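Local atomic coordinates of exosome complex component Rrp42 (Pyrococcus abyssi, PDB entry 2PO1), a protein that forms a non-catalytic part of the archaeal RNA-degrading exosome and probably helps to shape the active site of its partner Rrp41. Residues C[195-200]-C[262-267]. Residues are numbered along the deposited sequence; the frame is centred on the assembly and turned at random.
Sequences IPVPVT and EEIRKL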
ATOM      1  N   ILE C 195      28.990  20.909  -9.706  1.00 28.06           N
ATOM      2  CA  ILE C 195      27.821  21.602  -9.182  1.00 26.41           C
ATOM      3  C   ILE C 195      26.711  21.770 -10.224  1.00 25.89           C
ATOM      4  O   ILE C 195      26.467  22.871 -10.670  1.00 26.42           O
ATOM      5  CB  ILE C 195      28.170  22.955  -8.475  1.00 27.04           C
ATOM      6  CG1 ILE C 195      29.176  22.718  -7.382  1.00 25.29           C
ATOM      7  CG2 ILE C 195      26.907  23.601  -7.829  1.00 24.20           C
ATOM      8  CD1 ILE C 195      30.023  23.929  -7.116  1.00 29.50           C
ATOM      9  N   PRO C 196      26.014  20.676 -10.569  1.00 24.62           N
ATOM     10  CA  PRO C 196      24.931  20.749 -11.526  1.00 24.23           C
ATOM     11  C   PRO C 196      23.784  21.561 -10.947  1.00 23.54           C
ATOM     12  O   PRO C 196      23.475  21.445  -9.750  1.00 24.03           O
ATOM     13  CB  PRO C 196      24.513  19.278 -11.680  1.00 23.29           C
ATOM     14  CG  PRO C 196      24.866  18.662 -10.381  1.00 23.21           C
ATOM     15  CD  PRO C 196      26.159  19.304 -10.039  1.00 24.00           C
ATOM     16  N   VAL C 197      23.187  22.393 -11.799  1.00 23.67           N
ATOM     17  CA  VAL C 197      22.143  23.333 -11.417  1.00 22.76           C
ATOM     18  C   VAL C 197      21.093  23.169 -12.491  1.00 21.58           C
ATOM     19  O   VAL C 197      21.420  23.276 -13.670  1.00 23.13           O
ATOM     20  CB  VAL C 197      22.712  24.787 -11.404  1.00 23.49           C
ATOM     21  CG1 VAL C 197      21.602  25.802 -11.331  1.00 24.27           C
ATOM     22  CG2 VAL C 197      23.638  24.975 -10.220  1.00 23.90           C
ATOM     23  N   PRO C 198      19.839  22.825 -12.110  1.00 20.19           N
ATOM     24  CA  PRO C 198      18.871  22.790 -13.214  1.00 19.87           C
ATOM     25  C   PRO C 198      18.432  24.196 -13.485  1.00 20.59           C
ATOM     26  O   PRO C 198      18.250  25.001 -12.540  1.00 20.51           O
ATOM     27  CB  PRO C 198      17.685  21.981 -12.674  1.00 16.72           C
ATOM     28  CG  PRO C 198      18.030  21.592 -11.287  1.00 18.67           C
ATOM     29  CD  PRO C 198      19.205  22.466 -10.823  1.00 19.09           C
ATOM     30  N   VAL C 199      18.316  24.522 -14.768  1.00 19.89           N
ATOM     31  CA  VAL C 199      17.637  25.744 -15.093  1.00 19.79           C
ATOM     32  C   VAL C 199      16.408  25.398 -15.902  1.00 19.05           C
ATOM     33  O   VAL C 199      16.502  24.622 -16.825  1.00 22.27           O
ATOM     34  CB  VAL C 199      18.593  26.670 -15.834  1.00 20.65           C
ATOM     35  CG1 VAL C 199      17.848  27.831 -16.359  1.00 21.23           C
ATOM     36  CG2 VAL C 199      19.750  27.099 -14.862  1.00 17.31           C
ATOM     37  N   THR C 200      15.263  25.976 -15.569  1.00 18.81           N
ATOM     38  CA  THR C 200      13.997  25.534 -16.122  1.00 18.14           C
ATOM     39  C   THR C 200      13.282  26.682 -16.786  1.00 19.10           C
ATOM     40  O   THR C 200      13.285  27.769 -16.283  1.00 18.72           O
ATOM     41  CB  THR C 200      13.138  24.916 -15.018  1.00 18.74           C
ATOM     42  OG1 THR C 200      13.692  23.644 -14.671  1.00 16.57           O
ATOM     43  CG2 THR C 200      11.763  24.752 -15.470  1.00 14.27           C
ATOM     44  N   GLU C 262      25.422  29.206 -14.084  1.00 29.62           N
ATOM     45  CA  GLU C 262      26.653  29.738 -13.557  1.00 32.06           C
ATOM     46  C   GLU C 262      26.378  30.829 -12.559  1.00 31.77           C
ATOM     47  O   GLU C 262      27.101  30.931 -11.583  1.00 33.24           O
ATOM     48  CB  GLU C 262      27.612  30.194 -14.652  1.00 34.21           C
ATOM     49  CG  GLU C 262      29.081  30.518 -14.150  1.00 42.84           C
ATOM     50  CD  GLU C 262      29.632  29.549 -13.029  1.00 48.53           C
ATOM     51  OE1 GLU C 262      30.104  30.059 -11.963  1.00 48.77           O
ATOM     52  OE2 GLU C 262      29.581  28.291 -13.210  1.00 48.54           O
ATOM     53  N   GLU C 263      25.387  31.687 -12.833  1.00 30.53           N
ATOM     54  CA  GLU C 263      25.027  32.766 -11.913  1.00 30.43           C
ATOM     55  C   GLU C 263      24.517  32.132 -10.597  1.00 28.93           C
ATOM     56  O   GLU C 263      24.770  32.632  -9.511  1.00 30.05           O
ATOM     57  CB  GLU C 263      23.921  33.611 -12.550  1.00 31.29           C
ATOM     58  CG  GLU C 263      24.367  34.415 -13.804  1.00 34.71           C
ATOM     59  CD  GLU C 263      23.203  35.200 -14.410  1.00 35.06           C
ATOM     60  OE1 GLU C 263      22.068  34.864 -14.109  1.00 36.92           O
ATOM     61  OE2 GLU C 263      23.420  36.123 -15.202  1.00 42.34           O
ATOM     62  N   ILE C 264      23.812  31.010 -10.720  1.00 25.47           N
ATOM     63  CA  ILE C 264      23.288  30.302  -9.559  1.00 23.88           C
ATOM     64  C   ILE C 264      24.393  29.572  -8.786  1.00 24.43           C
ATOM     65  O   ILE C 264      24.411  29.601  -7.531  1.00 25.01           O
ATOM     66  CB  ILE C 264      22.166  29.361  -9.988  1.00 21.36           C
ATOM     67  CG1 ILE C 264      21.026  30.232 -10.571  1.00 23.00           C
ATOM     68  CG2 ILE C 264      21.765  28.477  -8.834  1.00 19.98           C
ATOM     69  CD1 ILE C 264      19.751  29.648 -10.529  1.00 26.73           C
ATOM     70  N   ARG C 265      25.313  28.934  -9.513  1.00 24.01           N
ATOM     71  CA  ARG C 265      26.453  28.251  -8.850  1.00 25.40           C
ATOM     72  C   ARG C 265      27.208  29.203  -7.935  1.00 28.01           C
ATOM     73  O   ARG C 265      27.545  28.855  -6.788  1.00 28.86           O
ATOM     74  CB  ARG C 265      27.394  27.693  -9.897  1.00 26.43           C
ATOM     75  CG  ARG C 265      28.390  26.632  -9.456  1.00 28.87           C
ATOM     76  CD  ARG C 265      28.162  25.443 -10.435  1.00 34.63           C
ATOM     77  NE  ARG C 265      28.196  25.977 -11.788  1.00 34.96           N
ATOM     78  CZ  ARG C 265      27.434  25.597 -12.807  1.00 31.00           C
ATOM     79  NH1 ARG C 265      26.528  24.621 -12.736  1.00 25.55           N
ATOM     80  NH2 ARG C 265      27.595  26.247 -13.927  1.00 33.21           N
ATOM     81  N   LYS C 266      27.482  30.405  -8.426  1.00 29.58           N
ATOM     82  CA  LYS C 266      28.076  31.404  -7.557  1.00 31.48           C
ATOM     83  C   LYS C 266      27.297  31.640  -6.232  1.00 31.27           C
ATOM     84  O   LYS C 266      27.904  31.783  -5.180  1.00 31.06           O
ATOM     85  CB  LYS C 266      28.274  32.706  -8.306  1.00 34.93           C
ATOM     86  CG  LYS C 266      29.212  32.577  -9.467  1.00 37.72           C
ATOM     87  CD  LYS C 266      29.550  33.974 -10.017  1.00 43.66           C
ATOM     88  CE  LYS C 266      30.161  33.894 -11.405  1.00 47.37           C
ATOM     89  NZ  LYS C 266      31.370  33.038 -11.420  1.00 49.93           N
ATOM     90  N   LEU C 267      25.963  31.664  -6.284  1.00 29.45           N
ATOM     91  CA  LEU C 267      25.166  31.851  -5.072  1.00 29.23           C
ATOM     92  C   LEU C 267      25.247  30.642  -4.148  1.00 27.46           C
ATOM     93  O   LEU C 267      25.368  30.795  -2.938  1.00 27.00           O
ATOM     94  CB  LEU C 267      23.699  32.095  -5.420  1.00 27.88           C
ATOM     95  CG  LEU C 267      23.497  33.395  -6.161  1.00 28.61           C
ATOM     96  CD1 LEU C 267      22.069  33.493  -6.782  1.00 25.61           C
ATOM     97  CD2 LEU C 267      23.838  34.620  -5.252  1.00 31.19           C
TER
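The guanidinium of R265 is met at its edge by two acceptors lying near its plane: the carbonyl O of I195, taken by NH1, and the carboxylate of E262, held side-on by NE and NH2. V197 CG2 approaches the same group obliquely, 3.8 Å from R265 NH1. R265 NH1 gives I195 O a short bond of 2.7 Å. It is fairly straight at the hydrogen (161°), with the donor tilted out of the carbonyl plane. R265 NE and NH2 both converge on E262 OE2, from one face of the carboxylate, R265 NH2 at 2.9 Å from it. With E262 OE1 bridged to K266 NZ, the acid joins two basic residues along one face of the helix. CG of R265 lies trans to the backbone N (chi1 -163°), and bends at chi2 and chi3 turn the guanidinium back along the helix to E262 while CD passes tightly beside I195, 3.2 Å from its CB. In this RNase PH family fold, helix 247-275 packs here against the four-stranded antiparallel sheet that contains strand 197-204. Beside the arginine the packing is apolar: V197 CG1 rests 3.7 Å from I264 CG2, and A261 and I268 of the same helix also touch V197. I158 of helix 152-166 and Y36 border I264. Replacing R265 with a leucine would probably leave the buried I195 carbonyl without its charged donor and E262 OE2 without its double grip. R265 NH1 also makes a weak bond to the carbonyl of T228, the backbone partner of V197 on strand 222-228.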